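Local coordinates for protein cytochrome P450 monooxygenase (Rhodococcus sp. ECU0066, PDB 6KBH) that probably catalyses substrate oxygenation as a self-sufficient cytochrome P450, carrying heme, FMN and a [2Fe-2S] cluster on a single chain, at residues 95-100 with 333-338; 699-704 with 712-717; 312-317 with 373-378. All coordinates share one frame; numbering follows the deposited sequence.

Contact 1: 95-100 with 333-338; sequences SPSIAL and RRLVTA. With HEM (protoporphyrin IX containing Fe), chain C.
The flat guanidinium group of R334 lies against P96: CB of the proline sits over one of its faces, off-centre toward the rim, 3.6 Å from R334 NH1. This suits both residue types, since the arginine offers a broad face to the apolar CH2 groups of the proline and keeps its N-H groups for the edge. There R334 NH2 meets the heme propionate oxygen O1A in a nearly straight hydrogen bond (172°). The arginine chain bends at chi2 (-70°), folding the head back beside its own strand, where R334 NH1 gives a second bond to R333 O at 3.0 Å. Held at two nitrogens, the group has little freedom to rotate. With an alanine here, the propionate would probably lose a charged mate and P96 the flat surface it packs on.

R333, the residue just before it on the strand, works differently. Its chain bends at chi3, and I98 O comes to lie above the centre of its guanidinium face, while R333 NH2 bonds A99 O at 2.9 Å, approaching from above the carbonyl plane rather than along a lone pair. R333 NH1 is bonded to E101 O and Y75 OH. Beside these polar groups, I98 CG1 packs on L335 CB at 3.8 Å, the two side chains crossing at about a right angle. The backbones join through an antiparallel hydrogen-bonded pair, S95 N to L335 O at 2.8 Å and L335 N to S95 O at 2.7 Å.

H133, R137 and H391 also bond the heme. The chemistry implies two uses of arginine: R333 supplies donors to loop carbonyls, whereas R334 probably helps balance the negative propionate in a largely buried setting.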
loop_
_atom_site.group_PDB
_atom_site.type_symbol
_atom_site.label_atom_id
_atom_site.label_comp_id
_atom_site.label_asym_id
_atom_site.label_seq_id
_atom_site.Cartn_x
_atom_site.Cartn_y
_atom_site.Cartn_z
ATOM N N SER A 95 3.182 -19.556 -18.328
ATOM C CA SER A 95 2.585 -18.595 -19.245
ATOM C C SER A 95 1.149 -18.268 -18.834
ATOM O O SER A 95 0.410 -19.155 -18.401
ATOM C CB SER A 95 2.598 -19.142 -20.669
ATOM O OG SER A 95 1.767 -18.369 -21.514
ATOM N N PRO A 96 0.731 -17.007 -18.963
ATOM C CA PRO A 96 -0.672 -16.662 -18.700
ATOM C C PRO A 96 -1.575 -16.929 -19.895
ATOM O O PRO A 96 -2.679 -16.385 -19.971
ATOM C CB PRO A 96 -0.604 -15.165 -18.376
ATOM C CG PRO A 96 0.553 -14.676 -19.186
ATOM C CD PRO A 96 1.557 -15.811 -19.217
ATOM N N SER A 97 -1.097 -17.745 -20.843
ATOM C CA SER A 97 -1.884 -18.087 -22.027
ATOM C C SER A 97 -3.304 -18.508 -21.669
ATOM O O SER A 97 -4.258 -18.158 -22.373
ATOM C CB SER A 97 -1.195 -19.211 -22.807
ATOM O OG SER A 97 0.102 -18.832 -23.232
ATOM N N ILE A 98 -3.466 -19.245 -20.574
ATOM C CA ILE A 98 -4.744 -19.853 -20.225
ATOM C C ILE A 98 -5.504 -19.026 -19.185
ATOM O O ILE A 98 -6.464 -19.518 -18.591
ATOM C CB ILE A 98 -4.556 -21.299 -19.743
ATOM C CG1 ILE A 98 -3.593 -21.325 -18.552
ATOM C CG2 ILE A 98 -4.039 -22.171 -20.877
ATOM C CD1 ILE A 98 -3.653 -22.593 -17.741
ATOM N N ALA A 99 -5.103 -17.768 -18.976
ATOM C CA ALA A 99 -5.618 -16.983 -17.853
ATOM C C ALA A 99 -7.140 -16.848 -17.892
ATOM O O ALA A 99 -7.797 -16.898 -16.845
ATOM C CB ALA A 99 -4.963 -15.603 -17.835
ATOM N N LEU A 100 -7.720 -16.663 -19.081
ATOM C CA LEU A 100 -9.173 -16.623 -19.222
ATOM C C LEU A 100 -9.685 -17.730 -20.140
ATOM O O LEU A 100 -10.767 -17.612 -20.720
ATOM C CB LEU A 100 -9.658 -15.255 -19.706
ATOM C CG LEU A 100 -9.332 -14.003 -18.869
ATOM C CD1 LEU A 100 -8.561 -12.978 -19.660
ATOM C CD2 LEU A 100 -10.591 -13.360 -18.311
ATOM N N ARG A 333 -4.487 -18.995 -12.759
ATOM C CA ARG A 333 -4.086 -20.064 -13.661
ATOM C C ARG A 333 -2.853 -19.681 -14.462
ATOM O O ARG A 333 -2.712 -18.537 -14.902
ATOM C CB ARG A 333 -5.236 -20.435 -14.609
ATOM C CG ARG A 333 -6.447 -20.992 -13.876
ATOM C CD ARG A 333 -7.563 -21.367 -14.821
ATOM N NE ARG A 333 -8.160 -20.213 -15.472
ATOM C CZ ARG A 333 -8.981 -20.298 -16.510
ATOM N NH1 ARG A 333 -9.289 -21.489 -17.010
ATOM N NH2 ARG A 333 -9.486 -19.199 -17.049
ATOM N N ARG A 334 -1.969 -20.660 -14.651
ATOM C CA ARG A 334 -0.785 -20.519 -15.482
ATOM C C ARG A 334 -0.587 -21.802 -16.276
ATOM O O ARG A 334 -1.015 -22.881 -15.859
ATOM C CB ARG A 334 0.466 -20.211 -14.644
ATOM C CG ARG A 334 0.522 -18.782 -14.112
ATOM C CD ARG A 334 0.770 -17.785 -15.235
ATOM N NE ARG A 334 0.920 -16.420 -14.740
ATOM C CZ ARG A 334 -0.081 -15.551 -14.623
ATOM N NH1 ARG A 334 -1.313 -15.900 -14.959
ATOM N NH2 ARG A 334 0.152 -14.331 -14.164
ATOM N N LEU A 335 0.059 -21.673 -17.430
ATOM C CA LEU A 335 0.328 -22.797 -18.319
ATOM C C LEU A 335 1.819 -23.097 -18.285
ATOM O O LEU A 335 2.634 -22.255 -18.679
ATOM C CB LEU A 335 -0.131 -22.484 -19.745
ATOM C CG LEU A 335 0.259 -23.467 -20.852
ATOM C CD1 LEU A 335 -0.339 -24.842 -20.597
ATOM C CD2 LEU A 335 -0.176 -22.933 -22.210
ATOM N N VAL A 336 2.175 -24.292 -17.808
ATOM C CA VAL A 336 3.579 -24.675 -17.723
ATOM C C VAL A 336 4.136 -24.854 -19.128
ATOM O O VAL A 336 3.528 -25.522 -19.973
ATOM C CB VAL A 336 3.740 -25.952 -16.887
ATOM C CG1 VAL A 336 5.208 -26.265 -16.678
ATOM C CG2 VAL A 336 3.028 -25.806 -15.551
ATOM N N THR A 337 5.297 -24.251 -19.388
ATOM C CA THR A 337 5.882 -24.244 -20.723
ATOM C C THR A 337 7.027 -25.234 -20.892
ATOM O O THR A 337 7.448 -25.478 -22.028
ATOM C CB THR A 337 6.383 -22.836 -21.077
ATOM O OG1 THR A 337 7.550 -22.535 -20.302
ATOM C CG2 THR A 337 5.310 -21.795 -20.789
ATOM N N ALA A 338 7.539 -25.805 -19.806
ATOM C CA ALA A 338 8.619 -26.777 -19.896
ATOM C C ALA A 338 8.567 -27.684 -18.676
ATOM O O ALA A 338 8.005 -27.326 -17.638
ATOM C CB ALA A 338 9.987 -26.090 -20.007
HETATM C CHA HEM C . -4.612 -8.630 -13.937
HETATM C CHB HEM C . -7.044 -9.397 -9.586
HETATM C CHC HEM C . -9.593 -4.792 -10.134
HETATM C CHD HEM C . -7.160 -4.063 -14.442
HETATM C C1A HEM C . -5.212 -9.031 -12.664
HETATM C C2A HEM C . -4.705 -10.330 -12.208
HETATM C C3A HEM C . -5.374 -10.542 -11.001
HETATM C C4A HEM C . -6.237 -9.342 -10.840
HETATM C CMA HEM C . -5.241 -11.724 -10.092
HETATM C CAA HEM C . -3.689 -11.224 -12.850
HETATM C CBA HEM C . -2.344 -11.215 -12.193
HETATM C CGA HEM C . -1.192 -11.881 -12.868
HETATM O O1A HEM C . -1.619 -12.658 -13.763
HETATM O O2A HEM C . -0.112 -11.483 -12.353
HETATM C C1B HEM C . -7.967 -8.252 -9.306
HETATM C C2B HEM C . -8.865 -8.129 -8.068
HETATM C C3B HEM C . -9.656 -6.683 -8.245
HETATM C C4B HEM C . -9.157 -6.111 -9.558
HETATM C CMB HEM C . -8.996 -9.109 -6.953
HETATM C CAB HEM C . -10.663 -6.072 -7.333
HETATM C CBB HEM C . -10.312 -5.935 -5.892
HETATM C C1C HEM C . -8.952 -4.428 -11.430
HETATM C C2C HEM C . -9.460 -3.157 -11.874
HETATM C C3C HEM C . -8.807 -2.933 -13.065
HETATM C C4C HEM C . -7.957 -4.104 -13.218
HETATM C CMC HEM C . -10.460 -2.278 -11.197
HETATM C CAC HEM C . -8.945 -1.734 -13.952
HETATM C CBC HEM C . -9.655 -1.831 -15.254
HETATM C C1D HEM C . -6.348 -5.285 -14.505
HETATM C C2D HEM C . -5.489 -5.332 -15.734
HETATM C C3D HEM C . -4.686 -6.766 -15.584
HETATM C C4D HEM C . -5.203 -7.323 -14.288
HETATM C CMD HEM C . -5.409 -4.312 -16.815
HETATM C CAD HEM C . -3.679 -7.338 -16.517
HETATM C CBD HEM C . -2.308 -6.755 -16.421
HETATM C CGD HEM C . -1.194 -7.548 -17.000
HETATM O O1D HEM C . -1.591 -8.730 -17.138
HETATM O O2D HEM C . -0.177 -6.828 -17.173
HETATM N NA HEM C . -6.159 -8.405 -11.843
HETATM N NB HEM C . -8.082 -7.022 -10.161
HETATM N NC HEM C . -8.022 -5.034 -12.244
HETATM N ND HEM C . -6.223 -6.445 -13.511
HETATM FE FE HEM C . -7.284 -6.807 -11.881
#

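Contact 2: 699-704 with 712-717; sequences HGFDVV and VPVAAD
F701 presents one face of its ring to V714, whose CG2 methyl lies over the ring centre in a CH-pi contact. The phenyl ring reaches this place because its CG stands between the backbone N and the carbonyl carbon (chi1 56°), which brings the ring round over the neighbouring strand. The other methyl of V714, CG1, meets V703 CG1 at 3.5 Å, the two valines crossing at about a right angle. F701, V703, V712 and V714 thus share one apolar face, and beta-branched valines suit it, being compact and at ease in extended chain.

The opposite face is that of D702 and P713, where D702 OD1 lies 3.6 Å from P713 CB. This is a non-hydrogen-bonded pair, so the proline's missing N-H costs no bond between these two strands. On either side of it stand hydrogen-bonded pairs: F701 N reaches V714 O at 3.1 Å and V714 N returns to F701 O at 3.1 Å, then V703 N and V712 O join at 3.0 Å. The strand segments run antiparallel at 147°, as in a twisted hairpin.

This hairpin belongs to the [2Fe-2S] domain, consistent with the opening beta-hairpin of a ferredoxin-like beta-grasp fold. Strand 781-784 runs parallel to 701-705 along its other edge, with V704 bonded to it through L782 and L784. Helix 720-726 packs under the apolar face, A723 against V712 and V714 and V720 against F701, while R776 and A777 of strand 776-777 also touch the F701 ring.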
loop_
_atom_site.group_PDB
_atom_site.type_symbol
_atom_site.label_atom_id
_atom_site.label_comp_id
_atom_site.label_asym_id
_atom_site.label_seq_id
_atom_site.Cartn_x
_atom_site.Cartn_y
_atom_site.Cartn_z
ATOM N N HIS A 699 23.710 9.932 -13.969
ATOM C CA HIS A 699 23.517 8.920 -14.995
ATOM C C HIS A 699 22.419 7.903 -14.763
ATOM O O HIS A 699 22.249 7.437 -13.680
ATOM C CB HIS A 699 24.770 8.128 -15.180
ATOM C CG HIS A 699 25.095 7.218 -14.044
ATOM N ND1 HIS A 699 25.399 7.677 -12.789
ATOM C CD2 HIS A 699 25.231 5.881 -13.990
ATOM C CE1 HIS A 699 25.688 6.662 -12.003
ATOM N NE2 HIS A 699 25.594 5.560 -12.711
ATOM N N GLY A 700 21.691 7.539 -15.802
ATOM C CA GLY A 700 20.637 6.568 -15.623
ATOM C C GLY A 700 21.195 5.170 -15.444
ATOM O O GLY A 700 22.372 4.892 -15.682
ATOM N N PHE A 701 20.320 4.268 -15.010
ATOM C CA PHE A 701 20.712 2.884 -14.789
ATOM C C PHE A 701 19.458 2.025 -14.735
ATOM O O PHE A 701 18.333 2.524 -14.799
ATOM C CB PHE A 701 21.550 2.730 -13.513
ATOM C CG PHE A 701 20.880 3.241 -12.263
ATOM C CD1 PHE A 701 20.953 4.584 -11.915
ATOM C CD2 PHE A 701 20.203 2.372 -11.418
ATOM C CE1 PHE A 701 20.353 5.053 -10.754
ATOM C CE2 PHE A 701 19.600 2.833 -10.258
ATOM C CZ PHE A 701 19.677 4.175 -9.924
ATOM N N ASP A 702 19.672 0.718 -14.637
ATOM C CA ASP A 702 18.594 -0.243 -14.471
ATOM C C ASP A 702 18.549 -0.714 -13.025
ATOM O O ASP A 702 19.591 -0.943 -12.407
ATOM C CB ASP A 702 18.778 -1.447 -15.400
ATOM C CG ASP A 702 18.098 -1.260 -16.739
ATOM O OD1 ASP A 702 17.171 -0.426 -16.821
ATOM O OD2 ASP A 702 18.482 -1.952 -17.705
ATOM N N VAL A 703 17.341 -0.854 -12.485
ATOM C CA VAL A 703 17.134 -1.487 -11.189
ATOM C C VAL A 703 16.194 -2.673 -11.385
ATOM O O VAL A 703 15.104 -2.522 -11.949
ATOM C CB VAL A 703 16.597 -0.491 -10.139
ATOM C CG1 VAL A 703 15.422 0.304 -10.669
ATOM C CG2 VAL A 703 16.215 -1.218 -8.869
ATOM N N VAL A 704 16.627 -3.854 -10.943
ATOM C CA VAL A 704 15.855 -5.085 -11.091
ATOM C C VAL A 704 15.279 -5.479 -9.745
ATOM O O VAL A 704 15.954 -5.391 -8.711
ATOM C CB VAL A 704 16.692 -6.243 -11.678
ATOM C CG1 VAL A 704 17.661 -6.838 -10.617
ATOM C CG2 VAL A 704 15.744 -7.318 -12.248
ATOM N N VAL A 712 13.010 -2.400 -13.652
ATOM C CA VAL A 712 12.472 -1.060 -13.881
ATOM C C VAL A 712 13.627 -0.153 -14.286
ATOM O O VAL A 712 14.678 -0.171 -13.630
ATOM C CB VAL A 712 11.741 -0.496 -12.641
ATOM C CG1 VAL A 712 11.511 0.991 -12.789
ATOM C CG2 VAL A 712 10.416 -1.214 -12.463
ATOM N N PRO A 713 13.492 0.637 -15.352
ATOM C CA PRO A 713 14.545 1.596 -15.697
ATOM C C PRO A 713 14.347 2.913 -14.966
ATOM O O PRO A 713 13.233 3.421 -14.826
ATOM C CB PRO A 713 14.360 1.771 -17.210
ATOM C CG PRO A 713 12.884 1.614 -17.402
ATOM C CD PRO A 713 12.421 0.610 -16.362
ATOM N N VAL A 714 15.449 3.465 -14.477
ATOM C CA VAL A 714 15.453 4.791 -13.873
ATOM C C VAL A 714 16.257 5.706 -14.786
ATOM O O VAL A 714 17.395 5.393 -15.159
ATOM C CB VAL A 714 15.998 4.767 -12.436
ATOM C CG1 VAL A 714 15.277 3.715 -11.622
ATOM C CG2 VAL A 714 17.468 4.476 -12.421
ATOM N N ALA A 715 15.639 6.804 -15.201
ATOM C CA ALA A 715 16.334 7.755 -16.043
ATOM C C ALA A 715 17.194 8.676 -15.183
ATOM O O ALA A 715 17.168 8.624 -13.950
ATOM C CB ALA A 715 15.339 8.551 -16.885
ATOM N N ALA A 716 17.976 9.524 -15.851
ATOM C CA ALA A 716 18.851 10.440 -15.127
ATOM C C ALA A 716 18.050 11.512 -14.397
ATOM O O ALA A 716 18.422 11.929 -13.295
ATOM C CB ALA A 716 19.853 11.072 -16.090
ATOM N N ASP A 717 16.951 11.967 -14.995
ATOM C CA ASP A 717 16.067 12.952 -14.387
ATOM C C ASP A 717 15.038 12.323 -13.457
ATOM O O ASP A 717 14.080 12.999 -13.064
ATOM C CB ASP A 717 15.349 13.752 -15.477
ATOM C CG ASP A 717 14.708 12.858 -16.523
ATOM O OD1 ASP A 717 15.098 11.676 -16.609
ATOM O OD2 ASP A 717 13.812 13.332 -17.254
#

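Contact 3: 312-317 with 373-378; sequences PSLIPN and FDIRRD
L314 and I375 meet through their CD1 methyls, 3.3 Å apart, with the two side chains lying obliquely to each other. Both adopt a similar first torsion: the carbon beyond CB, CG in L314 (chi1 51°) and CG1 in I375 (chi1 76°), is flanked by backbone N and C, and from there the branches extend until their ends come together. Leucine and isoleucine suit the place because this part of the contact is purely apolar, methyl against methyl. L314 CD1 also lies 4.4 Å from R376 NH2, approaching the guanidinium group obliquely; R376 itself is committed through NH1 to a salt bridge with E307.

N317 comes at the loop differently, end on to its backbone. Its CG stands opposite the backbone N (chi1 -162°), which directs the amide toward the loop, in the direction of R377 O. A hydrogen bond from N317 ND2 to R377 O, at 2.9 Å, fits this arrangement, although the placing of ND2 is doubtful because it is modelled too near I375 O. An amide is apt here, being able to offer N-H to a loop carbonyl that belongs to no regular strand. The loop is itself shaped by a type I beta turn from D374 to R377, closed by R377 N to D374 O at 3.0 Å.

R377 points its head away from L314 and N317, to a salt bridge with E321 of helix 315-325 and bonds to S369 O and I368 O. With R324 close by, this is consistent with the Glu-Arg-Arg triad of cytochromes P450, linking the K helix to the meander loop. Helix 302-310 flanks the contact: I308 touches L314 and V304 touches I375, while I375 also rests on A318.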
loop_
_atom_site.group_PDB
_atom_site.type_symbol
_atom_site.label_atom_id
_atom_site.label_comp_id
_atom_site.label_asym_id
_atom_site.label_seq_id
_atom_site.Cartn_x
_atom_site.Cartn_y
_atom_site.Cartn_z
ATOM N N PRO A 312 -11.859 6.528 10.706
ATOM C CA PRO A 312 -11.596 5.894 9.411
ATOM C C PRO A 312 -10.129 5.857 9.007
ATOM O O PRO A 312 -9.836 5.520 7.856
ATOM C CB PRO A 312 -12.409 6.766 8.436
ATOM C CG PRO A 312 -13.350 7.566 9.294
ATOM C CD PRO A 312 -12.606 7.785 10.562
ATOM N N SER A 313 -9.200 6.180 9.913
ATOM C CA SER A 313 -7.783 6.195 9.563
ATOM C C SER A 313 -7.239 4.803 9.260
ATOM O O SER A 313 -6.217 4.687 8.575
ATOM C CB SER A 313 -6.967 6.832 10.689
ATOM O OG SER A 313 -7.493 6.492 11.961
ATOM N N LEU A 314 -7.899 3.752 9.736
ATOM C CA LEU A 314 -7.453 2.382 9.535
ATOM C C LEU A 314 -8.151 1.694 8.371
ATOM O O LEU A 314 -7.885 0.515 8.118
ATOM C CB LEU A 314 -7.650 1.577 10.827
ATOM C CG LEU A 314 -9.026 1.637 11.488
ATOM C CD1 LEU A 314 -9.289 0.379 12.258
ATOM C CD2 LEU A 314 -9.100 2.820 12.417
ATOM N N ILE A 315 -9.025 2.405 7.656
ATOM C CA ILE A 315 -9.662 1.844 6.460
ATOM C C ILE A 315 -8.637 1.343 5.439
ATOM O O ILE A 315 -8.801 0.220 4.935
ATOM C CB ILE A 315 -10.643 2.844 5.864
ATOM C CG1 ILE A 315 -11.868 2.984 6.766
ATOM C CG2 ILE A 315 -11.059 2.442 4.454
ATOM C CD1 ILE A 315 -12.878 3.956 6.258
ATOM N N PRO A 316 -7.590 2.104 5.080
ATOM C CA PRO A 316 -6.664 1.609 4.042
ATOM C C PRO A 316 -6.089 0.227 4.321
ATOM O O PRO A 316 -6.188 -0.661 3.466
ATOM C CB PRO A 316 -5.573 2.689 4.013
ATOM C CG PRO A 316 -6.257 3.915 4.468
ATOM C CD PRO A 316 -7.239 3.475 5.503
ATOM N N ASN A 317 -5.483 0.016 5.494
ATOM C CA ASN A 317 -4.979 -1.318 5.804
ATOM C C ASN A 317 -6.114 -2.303 6.047
ATOM O O ASN A 317 -5.947 -3.503 5.803
ATOM C CB ASN A 317 -4.052 -1.285 7.018
ATOM C CG ASN A 317 -3.177 -2.529 7.111
ATOM O OD1 ASN A 317 -2.736 -3.067 6.100
ATOM N ND2 ASN A 317 -2.948 -3.003 8.330
ATOM N N PHE A 373 -8.709 -12.230 11.528
ATOM C CA PHE A 373 -8.991 -11.043 10.734
ATOM C C PHE A 373 -8.435 -9.853 11.515
ATOM O O PHE A 373 -9.034 -9.401 12.494
ATOM C CB PHE A 373 -10.491 -10.949 10.469
ATOM C CG PHE A 373 -10.945 -9.640 9.905
ATOM C CD1 PHE A 373 -10.304 -9.069 8.818
ATOM C CD2 PHE A 373 -12.049 -9.000 10.440
ATOM C CE1 PHE A 373 -10.742 -7.870 8.296
ATOM C CE2 PHE A 373 -12.491 -7.806 9.920
ATOM C CZ PHE A 373 -11.838 -7.239 8.848
ATOM N N ASP A 374 -7.268 -9.365 11.090
ATOM C CA ASP A 374 -6.473 -8.393 11.846
ATOM C C ASP A 374 -6.146 -7.212 10.936
ATOM O O ASP A 374 -5.190 -7.273 10.161
ATOM C CB ASP A 374 -5.197 -9.046 12.376
ATOM C CG ASP A 374 -4.287 -8.066 13.104
ATOM O OD1 ASP A 374 -4.693 -6.910 13.355
ATOM O OD2 ASP A 374 -3.143 -8.457 13.415
ATOM N N ILE A 375 -6.915 -6.127 11.038
ATOM C CA ILE A 375 -6.774 -5.081 10.024
ATOM C C ILE A 375 -5.510 -4.248 10.242
ATOM O O ILE A 375 -4.971 -3.679 9.288
ATOM C CB ILE A 375 -8.046 -4.217 9.960
ATOM C CG1 ILE A 375 -8.132 -3.249 11.128
ATOM C CG2 ILE A 375 -9.282 -5.089 9.930
ATOM C CD1 ILE A 375 -9.504 -2.715 11.281
ATOM N N ARG A 376 -5.011 -4.157 11.480
ATOM C CA ARG A 376 -3.725 -3.499 11.700
ATOM C C ARG A 376 -2.536 -4.400 11.404
ATOM O O ARG A 376 -1.401 -3.998 11.678
ATOM C CB ARG A 376 -3.604 -2.927 13.123
ATOM C CG ARG A 376 -4.581 -1.801 13.414
ATOM C CD ARG A 376 -4.962 -1.769 14.880
ATOM N NE ARG A 376 -5.750 -0.591 15.238
ATOM C CZ ARG A 376 -6.851 -0.643 15.980
ATOM N NH1 ARG A 376 -7.267 -1.812 16.437
ATOM N NH2 ARG A 376 -7.524 0.462 16.283
ATOM N N ARG A 377 -2.765 -5.602 10.879
ATOM C CA ARG A 377 -1.679 -6.498 10.491
ATOM C C ARG A 377 -0.653 -5.757 9.649
ATOM O O ARG A 377 -0.991 -5.165 8.618
ATOM C CB ARG A 377 -2.239 -7.698 9.713
ATOM C CG ARG A 377 -1.209 -8.720 9.224
ATOM C CD ARG A 377 -1.864 -9.791 8.340
ATOM N NE ARG A 377 -2.807 -10.625 9.084
ATOM C CZ ARG A 377 -2.479 -11.756 9.700
ATOM N NH1 ARG A 377 -1.229 -12.200 9.653
ATOM N NH2 ARG A 377 -3.396 -12.446 10.362
ATOM N N ASP A 378 0.600 -5.773 10.100
ATOM C CA ASP A 378 1.683 -5.124 9.373
ATOM C C ASP A 378 2.102 -5.905 8.135
ATOM O O ASP A 378 3.118 -5.572 7.519
ATOM C CB ASP A 378 2.893 -4.913 10.294
ATOM C CG ASP A 378 3.648 -6.206 10.610
ATOM O OD1 ASP A 378 3.138 -7.313 10.328
ATOM O OD2 ASP A 378 4.771 -6.110 11.146
#

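In the fold
The three contacts are well separated: centres lie about 31 Å apart for contacts 1 and 2, and about 34 Å for contact 3 from either of the others. None touches another, the nearest atoms of contacts 1 and 2 being about 17 Å apart. Contacts 1 and 3 belong to the P450 part and interleave along the chain, segments coming in the order 95-100, 312-317, 333-338, 373-378. Helix 315-325 leads on to strand 332-336, so the K helix region and the sheet beside the heme are consecutive. Contact 2 follows later, in the [2Fe-2S] domain, so together they sample two of the modules through which electrons probably pass.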